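Long-range contact in RNA-dependent RNA polymerase (Qualyub virus, PDB 6DX1), which contains a viral OTU-domain cysteine protease that probably removes ubiquitin, and perhaps related modifiers, from host proteins: residues Asn16-Phe30 with Trp118-Trp132. Numbering follows the deposited sequence.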
ATOM      1  N   ASN A  16      -6.869  -7.459  -8.918  1.00 21.11           N
ATOM      2  CA  ASN A  16      -7.364  -6.100  -8.718  1.00 18.92           C
ATOM      3  C   ASN A  16      -6.263  -5.045  -8.799  1.00 19.77           C
ATOM      4  O   ASN A  16      -6.500  -3.894  -8.419  1.00 18.82           O
ATOM      5  CB  ASN A  16      -8.142  -5.987  -7.391  1.00 21.25           C
ATOM      6  CG  ASN A  16      -7.242  -5.904  -6.154  1.00 20.31           C
ATOM      7  OD1 ASN A  16      -6.105  -6.370  -6.148  1.00 19.88           O
ATOM      8  ND2 ASN A  16      -7.782  -5.313  -5.081  1.00 19.87           N
ATOM      9  N   CYS A  17      -5.101  -5.390  -9.347  1.00 17.71           N
ATOM     10  CA  CYS A  17      -3.951  -4.491  -9.419  1.00 17.18           C
ATOM     11  C   CYS A  17      -3.821  -3.909 -10.820  1.00 20.76           C
ATOM     12  O   CYS A  17      -3.908  -4.642 -11.811  1.00 19.89           O
ATOM     13  CB  CYS A  17      -2.668  -5.236  -9.042  1.00 18.60           C
ATOM     14  SG  CYS A  17      -1.178  -4.235  -9.165  1.00 20.02           S
ATOM     15  N   SER A  18      -3.630  -2.596 -10.900  1.00 17.65           N
ATOM     16  CA  SER A  18      -3.355  -1.909 -12.161  1.00 17.61           C
ATOM     17  C   SER A  18      -2.223  -0.903 -11.950  1.00 21.23           C
ATOM     18  O   SER A  18      -1.847  -0.592 -10.814  1.00 19.59           O
ATOM     19  CB  SER A  18      -4.617  -1.224 -12.709  1.00 18.80           C
ATOM     20  OG  SER A  18      -5.189  -0.326 -11.748  1.00 19.33           O
ATOM     21  N   GLN A  19      -1.674  -0.382 -13.053  1.00 17.04           N
ATOM     22  CA  GLN A  19      -0.512   0.506 -12.961  1.00 18.02           C
ATOM     23  C   GLN A  19      -0.577   1.576 -14.044  1.00 20.50           C
ATOM     24  O   GLN A  19      -1.245   1.406 -15.065  1.00 18.46           O
ATOM     25  CB  GLN A  19       0.804  -0.274 -13.081  1.00 20.32           C
ATOM     26  CG  GLN A  19       1.056  -0.833 -14.475  1.00 23.95           C
ATOM     27  CD  GLN A  19       2.285  -1.726 -14.529  1.00 30.67           C
ATOM     28  OE1 GLN A  19       2.995  -1.878 -13.538  1.00 33.00           O
ATOM     29  NE2 GLN A  19       2.534  -2.322 -15.688  1.00 34.03           N
ATOM     30  N   ALA A  20       0.149   2.674 -13.829  1.00 18.30           N
ATOM     31  CA  ALA A  20       0.084   3.785 -14.775  1.00 18.91           C
ATOM     32  C   ALA A  20       1.321   4.658 -14.662  1.00 21.99           C
ATOM     33  O   ALA A  20       1.921   4.765 -13.589  1.00 20.16           O
ATOM     34  CB  ALA A  20      -1.165   4.635 -14.521  1.00 19.10           C
ATOM     35  N   ASN A  21       1.685   5.302 -15.776  1.00 18.55           N
ATOM     36  CA  ASN A  21       2.596   6.440 -15.743  1.00 17.88           C
ATOM     37  C   ASN A  21       1.768   7.686 -15.472  1.00 20.32           C
ATOM     38  O   ASN A  21       0.807   7.959 -16.196  1.00 21.12           O
ATOM     39  CB  ASN A  21       3.360   6.582 -17.057  1.00 19.28           C
ATOM     40  CG  ASN A  21       4.297   5.432 -17.291  1.00 23.65           C
ATOM     41  OD1 ASN A  21       5.076   5.084 -16.408  1.00 26.04           O
ATOM     42  ND2 ASN A  21       4.212   4.802 -18.464  1.00 23.32           N
ATOM     43  N   VAL A  22       2.104   8.412 -14.409  1.00 19.17           N
ATOM     44  CA  VAL A  22       1.304   9.561 -13.996  1.00 18.05           C
ATOM     45  C   VAL A  22       2.259  10.556 -13.352  1.00 20.67           C
ATOM     46  O   VAL A  22       2.975  10.215 -12.403  1.00 19.56           O
ATOM     47  CB  VAL A  22       0.155   9.134 -13.059  1.00 24.18           C
ATOM     48  CG1 VAL A  22       0.658   8.226 -11.972  1.00 31.78           C
ATOM     49  CG2 VAL A  22      -0.598  10.351 -12.489  1.00 22.77           C
ATOM     50  N   VAL A  23       2.314  11.775 -13.889  1.00 18.63           N
ATOM     51  CA  VAL A  23       3.404  12.711 -13.604  1.00 18.17           C
ATOM     52  C   VAL A  23       2.837  13.972 -12.962  1.00 21.26           C
ATOM     53  O   VAL A  23       2.072  14.717 -13.596  1.00 20.07           O
ATOM     54  CB  VAL A  23       4.192  13.049 -14.878  1.00 19.47           C
ATOM     55  CG1 VAL A  23       5.392  13.935 -14.546  1.00 19.78           C
ATOM     56  CG2 VAL A  23       4.650  11.769 -15.563  1.00 21.15           C
ATOM     57  N   PHE A  24       3.236  14.233 -11.713  1.00 18.90           N
ATOM     58  CA  PHE A  24       2.704  15.397 -11.015  1.00 19.11           C
ATOM     59  C   PHE A  24       3.567  15.696  -9.800  1.00 17.99           C
ATOM     60  O   PHE A  24       4.241  14.813  -9.269  1.00 19.09           O
ATOM     61  CB  PHE A  24       1.244  15.189 -10.586  1.00 19.44           C
ATOM     62  CG  PHE A  24       1.033  14.046  -9.616  1.00 19.13           C
ATOM     63  CD1 PHE A  24       0.813  12.758 -10.087  1.00 17.84           C
ATOM     64  CD2 PHE A  24       1.014  14.259  -8.248  1.00 19.60           C
ATOM     65  CE1 PHE A  24       0.587  11.701  -9.214  1.00 18.87           C
ATOM     66  CE2 PHE A  24       0.788  13.204  -7.368  1.00 20.20           C
ATOM     67  CZ  PHE A  24       0.580  11.923  -7.850  1.00 19.79           C
ATOM     68  N   SER A  25       3.537  16.954  -9.373  1.00 19.27           N
ATOM     69  CA  SER A  25       4.179  17.349  -8.127  1.00 20.45           C
ATOM     70  C   SER A  25       3.235  16.987  -6.985  1.00 20.51           C
ATOM     71  O   SER A  25       2.104  17.480  -6.942  1.00 21.19           O
ATOM     72  CB  SER A  25       4.480  18.850  -8.165  1.00 24.28           C
ATOM     73  OG  SER A  25       4.849  19.348  -6.889  1.00 26.16           O
ATOM     74  N   TYR A  26       3.658  16.074  -6.096  1.00 19.79           N
ATOM     75  CA  TYR A  26       2.682  15.523  -5.157  1.00 18.88           C
ATOM     76  C   TYR A  26       2.138  16.590  -4.210  1.00 18.52           C
ATOM     77  O   TYR A  26       1.002  16.466  -3.744  1.00 20.21           O
ATOM     78  CB  TYR A  26       3.260  14.330  -4.378  1.00 18.93           C
ATOM     79  CG  TYR A  26       4.331  14.614  -3.330  1.00 19.96           C
ATOM     80  CD1 TYR A  26       4.001  15.166  -2.096  1.00 21.76           C
ATOM     81  CD2 TYR A  26       5.659  14.265  -3.559  1.00 20.71           C
ATOM     82  CE1 TYR A  26       4.983  15.410  -1.127  1.00 23.49           C
ATOM     83  CE2 TYR A  26       6.647  14.494  -2.592  1.00 22.10           C
ATOM     84  CZ  TYR A  26       6.295  15.070  -1.385  1.00 23.97           C
ATOM     85  OH  TYR A  26       7.262  15.305  -0.429  1.00 27.00           O
ATOM     86  N   ARG A  27       2.914  17.646  -3.944  1.00 20.57           N
ATOM     87  CA  ARG A  27       2.449  18.698  -3.040  1.00 23.15           C
ATOM     88  C   ARG A  27       1.239  19.449  -3.583  1.00 24.97           C
ATOM     89  O   ARG A  27       0.562  20.157  -2.819  1.00 25.74           O
ATOM     90  CB  ARG A  27       3.584  19.684  -2.764  1.00 23.87           C
ATOM     91  CG  ARG A  27       4.570  19.223  -1.713  1.00 26.72           C
ATOM     92  CD  ARG A  27       5.790  20.138  -1.681  1.00 29.44           C
ATOM     93  NE  ARG A  27       6.858  19.602  -0.838  1.00 28.82           N
ATOM     94  CZ  ARG A  27       7.749  18.706  -1.250  1.00 29.18           C
ATOM     95  NH1 ARG A  27       7.691  18.239  -2.496  1.00 26.05           N
ATOM     96  NH2 ARG A  27       8.691  18.268  -0.420  1.00 30.97           N
ATOM     97  N   GLU A  28       0.946  19.332  -4.879  1.00 24.06           N
ATOM     98  CA  GLU A  28      -0.249  19.979  -5.400  1.00 26.43           C
ATOM     99  C   GLU A  28      -1.521  19.247  -4.976  1.00 25.76           C
ATOM    100  O   GLU A  28      -2.595  19.863  -4.923  1.00 26.66           O
ATOM    101  CB  GLU A  28      -0.154  20.107  -6.928  1.00 29.84           C
ATOM    102  CG  GLU A  28      -1.488  20.030  -7.680  1.00 37.95           C
ATOM    103  CD  GLU A  28      -1.391  20.429  -9.154  1.00 44.78           C
ATOM    104  OE1 GLU A  28      -0.463  19.965  -9.854  1.00 48.57           O
ATOM    105  OE2 GLU A  28      -2.269  21.191  -9.620  1.00 48.61           O
ATOM    106  N   PHE A  29      -1.410  17.970  -4.582  1.00 22.90           N
ATOM    107  CA  PHE A  29      -2.562  17.149  -4.248  1.00 21.42           C
ATOM    108  C   PHE A  29      -2.540  16.562  -2.849  1.00 21.02           C
ATOM    109  O   PHE A  29      -3.584  16.095  -2.386  1.00 22.57           O
ATOM    110  CB  PHE A  29      -2.692  15.977  -5.236  1.00 23.31           C
ATOM    111  CG  PHE A  29      -2.884  16.414  -6.652  1.00 25.37           C
ATOM    112  CD1 PHE A  29      -4.143  16.763  -7.106  1.00 29.06           C
ATOM    113  CD2 PHE A  29      -1.810  16.504  -7.518  1.00 25.78           C
ATOM    114  CE1 PHE A  29      -4.331  17.188  -8.410  1.00 31.26           C
ATOM    115  CE2 PHE A  29      -1.994  16.916  -8.827  1.00 31.97           C
ATOM    116  CZ  PHE A  29      -3.258  17.265  -9.268  1.00 31.91           C
ATOM    117  N   PHE A  30      -1.395  16.560  -2.174  1.00 20.33           N
ATOM    118  CA  PHE A  30      -1.234  15.837  -0.923  1.00 19.83           C
ATOM    119  C   PHE A  30      -0.348  16.617   0.030  1.00 18.66           C
ATOM    120  O   PHE A  30       0.510  17.396  -0.387  1.00 20.42           O
ATOM    121  CB  PHE A  30      -0.538  14.481  -1.108  1.00 18.10           C
ATOM    122  CG  PHE A  30      -1.226  13.532  -2.042  1.00 18.50           C
ATOM    123  CD1 PHE A  30      -2.301  12.766  -1.619  1.00 18.65           C
ATOM    124  CD2 PHE A  30      -0.722  13.332  -3.324  1.00 19.11           C
ATOM    125  CE1 PHE A  30      -2.893  11.839  -2.471  1.00 18.87           C
ATOM    126  CE2 PHE A  30      -1.310  12.414  -4.176  1.00 20.82           C
ATOM    127  CZ  PHE A  30      -2.393  11.669  -3.753  1.00 18.14           C
ATOM    128  N   TRP A 118       2.525   5.680  -5.001  1.00 14.58           N
ATOM    129  CA  TRP A 118       2.933   6.732  -5.926  1.00 15.54           C
ATOM    130  C   TRP A 118       4.458   6.819  -5.914  1.00 18.92           C
ATOM    131  O   TRP A 118       5.054   7.194  -4.896  1.00 17.91           O
ATOM    132  CB  TRP A 118       2.308   8.066  -5.519  1.00 16.11           C
ATOM    133  CG  TRP A 118       0.803   8.124  -5.515  1.00 15.27           C
ATOM    134  CD1 TRP A 118      -0.021   8.174  -4.415  1.00 16.57           C
ATOM    135  CD2 TRP A 118      -0.058   8.207  -6.662  1.00 18.62           C
ATOM    136  NE1 TRP A 118      -1.348   8.272  -4.813  1.00 16.73           N
ATOM    137  CE2 TRP A 118      -1.389   8.294  -6.187  1.00 18.34           C
ATOM    138  CE3 TRP A 118       0.170   8.207  -8.046  1.00 19.32           C
ATOM    139  CZ2 TRP A 118      -2.492   8.382  -7.048  1.00 19.30           C
ATOM    140  CZ3 TRP A 118      -0.930   8.296  -8.902  1.00 19.84           C
ATOM    141  CH2 TRP A 118      -2.236   8.378  -8.402  1.00 17.87           C
ATOM    142  N   LYS A 119       5.082   6.496  -7.049  1.00 15.63           N
ATOM    143  CA  LYS A 119       6.541   6.428  -7.140  1.00 17.96           C
ATOM    144  C   LYS A 119       7.154   7.821  -7.203  1.00 18.65           C
ATOM    145  O   LYS A 119       6.792   8.631  -8.064  1.00 17.15           O
ATOM    146  CB  LYS A 119       6.948   5.633  -8.384  1.00 17.94           C
ATOM    147  CG  LYS A 119       8.457   5.577  -8.614  1.00 22.21           C
ATOM    148  CD  LYS A 119       8.763   4.940  -9.974  1.00 25.92           C
ATOM    149  CE  LYS A 119      10.260   4.721 -10.146  1.00 33.24           C
ATOM    150  NZ  LYS A 119      10.570   4.291 -11.535  1.00 36.20           N
ATOM    151  N   CYS A 120       8.120   8.096  -6.324  1.00 18.50           N
ATOM    152  CA  CYS A 120       8.731   9.420  -6.277  1.00 17.42           C
ATOM    153  C   CYS A 120      10.182   9.269  -5.846  1.00 20.59           C
ATOM    154  O   CYS A 120      10.445   8.723  -4.774  1.00 21.46           O
ATOM    155  CB  CYS A 120       7.972  10.340  -5.310  1.00 19.64           C
ATOM    156  SG  CYS A 120       8.750  11.970  -5.031  1.00 21.33           S
ATOM    157  N   GLU A 121      11.112   9.759  -6.663  1.00 20.81           N
ATOM    158  CA  GLU A 121      12.531   9.583  -6.395  1.00 24.06           C
ATOM    159  C   GLU A 121      13.282  10.868  -6.069  1.00 24.39           C
ATOM    160  O   GLU A 121      14.456  10.793  -5.689  1.00 26.84           O
ATOM    161  CB  GLU A 121      13.177   8.888  -7.592  1.00 28.62           C
ATOM    162  CG  GLU A 121      12.474   7.578  -7.865  1.00 35.42           C
ATOM    163  CD  GLU A 121      13.013   6.855  -9.065  1.00 42.67           C
ATOM    164  OE1 GLU A 121      12.732   7.289 -10.210  1.00 42.23           O
ATOM    165  OE2 GLU A 121      13.726   5.843  -8.861  1.00 45.24           O
ATOM    166  N   ASP A 122      12.644  12.035  -6.167  1.00 22.31           N
ATOM    167  CA  ASP A 122      13.326  13.301  -5.910  1.00 23.71           C
ATOM    168  C   ASP A 122      12.609  14.133  -4.851  1.00 22.33           C
ATOM    169  O   ASP A 122      12.864  15.336  -4.743  1.00 23.72           O
ATOM    170  CB  ASP A 122      13.490  14.099  -7.212  1.00 25.29           C
ATOM    171  CG  ASP A 122      12.156  14.513  -7.833  1.00 27.80           C
ATOM    172  OD1 ASP A 122      11.097  14.202  -7.259  1.00 22.40           O
ATOM    173  OD2 ASP A 122      12.166  15.157  -8.911  1.00 26.53           O
ATOM    174  N   ASP A 123      11.714  13.511  -4.075  1.00 21.23           N
ATOM    175  CA  ASP A 123      10.875  14.160  -3.059  1.00 21.81           C
ATOM    176  C   ASP A 123      10.012  15.303  -3.609  1.00 22.46           C
ATOM    177  O   ASP A 123       9.548  16.157  -2.841  1.00 24.55           O
ATOM    178  CB  ASP A 123      11.702  14.668  -1.862  1.00 23.63           C
ATOM    179  CG  ASP A 123      10.819  15.055  -0.671  1.00 25.63           C
ATOM    180  OD1 ASP A 123       9.894  14.279  -0.333  1.00 26.83           O
ATOM    181  OD2 ASP A 123      11.023  16.152  -0.100  1.00 28.54           O
ATOM    182  N   VAL A 124       9.743  15.342  -4.919  1.00 21.91           N
ATOM    183  CA  VAL A 124       8.875  16.374  -5.480  1.00 19.85           C
ATOM    184  C   VAL A 124       7.902  15.768  -6.481  1.00 20.37           C
ATOM    185  O   VAL A 124       6.686  15.960  -6.369  1.00 19.77           O
ATOM    186  CB  VAL A 124       9.695  17.490  -6.156  1.00 23.64           C
ATOM    187  CG1 VAL A 124       8.765  18.520  -6.785  1.00 23.51           C
ATOM    188  CG2 VAL A 124      10.635  18.150  -5.145  1.00 24.00           C
ATOM    189  N   TRP A 125       8.439  15.038  -7.461  1.00 20.78           N
ATOM    190  CA  TRP A 125       7.678  14.584  -8.620  1.00 19.45           C
ATOM    191  C   TRP A 125       7.350  13.102  -8.507  1.00 18.67           C
ATOM    192  O   TRP A 125       8.251  12.266  -8.374  1.00 21.09           O
ATOM    193  CB  TRP A 125       8.464  14.864  -9.907  1.00 20.46           C
ATOM    194  CG  TRP A 125       8.418  16.311 -10.270  1.00 21.33           C
ATOM    195  CD1 TRP A 125       9.317  17.284  -9.930  1.00 25.17           C
ATOM    196  CD2 TRP A 125       7.389  16.958 -11.014  1.00 21.99           C
ATOM    197  NE1 TRP A 125       8.909  18.498 -10.433  1.00 22.84           N
ATOM    198  CE2 TRP A 125       7.728  18.321 -11.103  1.00 24.84           C
ATOM    199  CE3 TRP A 125       6.219  16.507 -11.635  1.00 24.08           C
ATOM    200  CZ2 TRP A 125       6.937  19.238 -11.784  1.00 25.40           C
ATOM    201  CZ3 TRP A 125       5.431  17.420 -12.308  1.00 26.05           C
ATOM    202  CH2 TRP A 125       5.791  18.773 -12.371  1.00 26.81           C
ATOM    203  N   VAL A 126       6.063  12.786  -8.569  1.00 16.63           N
ATOM    204  CA  VAL A 126       5.614  11.419  -8.788  1.00 15.93           C
ATOM    205  C   VAL A 126       5.640  11.148 -10.284  1.00 19.12           C
ATOM    206  O   VAL A 126       5.287  12.021 -11.081  1.00 18.57           O
ATOM    207  CB  VAL A 126       4.199  11.231  -8.215  1.00 18.01           C
ATOM    208  CG1 VAL A 126       3.583   9.925  -8.713  1.00 16.50           C
ATOM    209  CG2 VAL A 126       4.226  11.261  -6.677  1.00 19.07           C
ATOM    210  N   THR A 127       6.066   9.942 -10.678  1.00 17.15           N
ATOM    211  CA  THR A 127       6.104   9.580 -12.093  1.00 20.48           C
ATOM    212  C   THR A 127       5.321   8.322 -12.439  1.00 20.12           C
ATOM    213  O   THR A 127       5.105   8.063 -13.632  1.00 19.10           O
ATOM    214  CB  THR A 127       7.554   9.400 -12.573  1.00 21.54           C
ATOM    215  OG1 THR A 127       8.175   8.316 -11.857  1.00 21.52           O
ATOM    216  CG2 THR A 127       8.340  10.700 -12.387  1.00 23.44           C
ATOM    217  N   GLN A 128       4.884   7.541 -11.454  1.00 19.14           N
ATOM    218  CA  GLN A 128       4.152   6.299 -11.701  1.00 17.93           C
ATOM    219  C   GLN A 128       3.228   6.014 -10.527  1.00 21.69           C
ATOM    220  O   GLN A 128       3.466   6.461  -9.401  1.00 18.81           O
ATOM    221  CB  GLN A 128       5.082   5.087 -11.863  1.00 19.75           C
ATOM    222  CG  GLN A 128       6.105   5.158 -12.952  1.00 25.88           C
ATOM    223  CD  GLN A 128       6.903   3.868 -13.049  1.00 30.29           C
ATOM    224  OE1 GLN A 128       6.470   2.813 -12.562  1.00 36.46           O
ATOM    225  NE2 GLN A 128       8.065   3.942 -13.677  1.00 33.95           N
ATOM    226  N   GLY A 129       2.199   5.222 -10.798  1.00 19.11           N
ATOM    227  CA  GLY A 129       1.337   4.706  -9.753  1.00 17.85           C
ATOM    228  C   GLY A 129       1.065   3.231  -9.966  1.00 19.09           C
ATOM    229  O   GLY A 129       1.045   2.737 -11.093  1.00 19.80           O
ATOM    230  N   ILE A 130       0.895   2.519  -8.857  1.00 16.03           N
ATOM    231  CA  ILE A 130       0.373   1.158  -8.897  1.00 17.48           C
ATOM    232  C   ILE A 130      -0.747   1.093  -7.873  1.00 19.36           C
ATOM    233  O   ILE A 130      -0.644   1.677  -6.789  1.00 17.99           O
ATOM    234  CB  ILE A 130       1.465   0.093  -8.645  1.00 21.33           C
ATOM    235  CG1 ILE A 130       0.878  -1.315  -8.713  1.00 18.49           C
ATOM    236  CG2 ILE A 130       2.159   0.311  -7.338  1.00 24.17           C
ATOM    237  CD1 ILE A 130       1.895  -2.348  -9.202  1.00 24.84           C
ATOM    238  N   ARG A 131      -1.840   0.437  -8.238  1.00 17.43           N
ATOM    239  CA  ARG A 131      -3.092   0.596  -7.517  1.00 17.83           C
ATOM    240  C   ARG A 131      -3.730  -0.763  -7.291  1.00 20.10           C
ATOM    241  O   ARG A 131      -3.707  -1.614  -8.184  1.00 19.35           O
ATOM    242  CB  ARG A 131      -4.022   1.515  -8.326  1.00 20.38           C
ATOM    243  CG  ARG A 131      -5.481   1.527  -7.957  1.00 24.88           C
ATOM    244  CD  ARG A 131      -6.216   2.453  -8.946  1.00 22.85           C
ATOM    245  NE  ARG A 131      -6.512   1.813 -10.231  1.00 20.81           N
ATOM    246  CZ  ARG A 131      -7.624   2.048 -10.918  1.00 23.16           C
ATOM    247  NH1 ARG A 131      -8.516   2.910 -10.440  1.00 24.20           N
ATOM    248  NH2 ARG A 131      -7.854   1.427 -12.071  1.00 23.80           N
ATOM    249  N   TRP A 132      -4.288  -0.968  -6.094  1.00 16.59           N
ATOM    250  CA  TRP A 132      -5.121  -2.134  -5.792  1.00 17.64           C
ATOM    251  C   TRP A 132      -6.524  -1.628  -5.496  1.00 20.27           C
ATOM    252  O   TRP A 132      -6.718  -0.877  -4.533  1.00 19.88           O
ATOM    253  CB  TRP A 132      -4.573  -2.937  -4.600  1.00 18.95           C
ATOM    254  CG  TRP A 132      -3.292  -3.617  -4.918  1.00 17.80           C
ATOM    255  CD1 TRP A 132      -3.130  -4.924  -5.265  1.00 16.64           C
ATOM    256  CD2 TRP A 132      -1.983  -3.026  -4.951  1.00 17.72           C
ATOM    257  NE1 TRP A 132      -1.809  -5.189  -5.508  1.00 18.71           N
ATOM    258  CE2 TRP A 132      -1.080  -4.044  -5.324  1.00 18.65           C
ATOM    259  CE3 TRP A 132      -1.488  -1.739  -4.689  1.00 17.47           C
ATOM    260  CZ2 TRP A 132       0.289  -3.821  -5.448  1.00 19.21           C
ATOM    261  CZ3 TRP A 132      -0.123  -1.514  -4.814  1.00 17.80           C
ATOM    262  CH2 TRP A 132       0.749  -2.552  -5.197  1.00 18.29           C
TER
HETATM  263  O   HOH W   1       6.661   7.937 -15.993  1.00 32.19           O
HETATM  264  O   HOH W   2       5.798  18.020  -4.692  1.00 21.50           O
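Strands 17-25 and 125-132 pair antiparallel, their axes 4.1 Å apart at closest and 155° between directions, with reciprocal backbone bonds joining Ser18 to Arg131, Ala20 to Gly129 and Phe24 to Val126. Around Val22 and Thr127 the regular ladder is disturbed: Val22 N still donates to Thr127 O at 3.1 Å, but from well above the carbonyl plane.

At one end Arg131 turns its guanidinium edge to Ser18, and NE reaches OG at 2.9 Å while NH2 meets the same oxygen less straight. The bend at chi3 (80°) brings that edge back over the neighbouring strand, where Trp10 also makes a cation-pi contact with the arginine. On the other face of the sheet, Cys17 lies over the Trp132 ring, SG 4.1 Å from the centroid of its five-membered part; helix 101-111 also packs against this tryptophan.

The two strands are neighbours in the mixed sheet of the OTU-like fold, and strand 114-120, which carries Trp118, comes next in order. On the Ala20 and Phe24 face an aromatic cluster forms: Phe24 points its edge at the face of Trp118, planes at 84°, while Val126 CB sits over a face of the phenylalanine. Phe30 joins obliquely, and Val22 CG1 meets the indole's edge at CZ3, 3.5 Å away. Trp118 NE1 is hydrogen-bonded to OD1 of Asn142.

At the far end Asp123 collects several polar partners. Tyr26 OH donates to Asp123 OD1 at 2.8 Å, an oxygen that also forms a salt bridge with Lys32. Arg27, extended from CG to NE, spends NH1 on Asp123 O (2.8 Å) and NH2 on OD2 in a salt bridge, its guanidinium plane nearly perpendicular to the carboxylate. Nearby, a water links Ser25 OG, Arg27 NH1 and Val124 O.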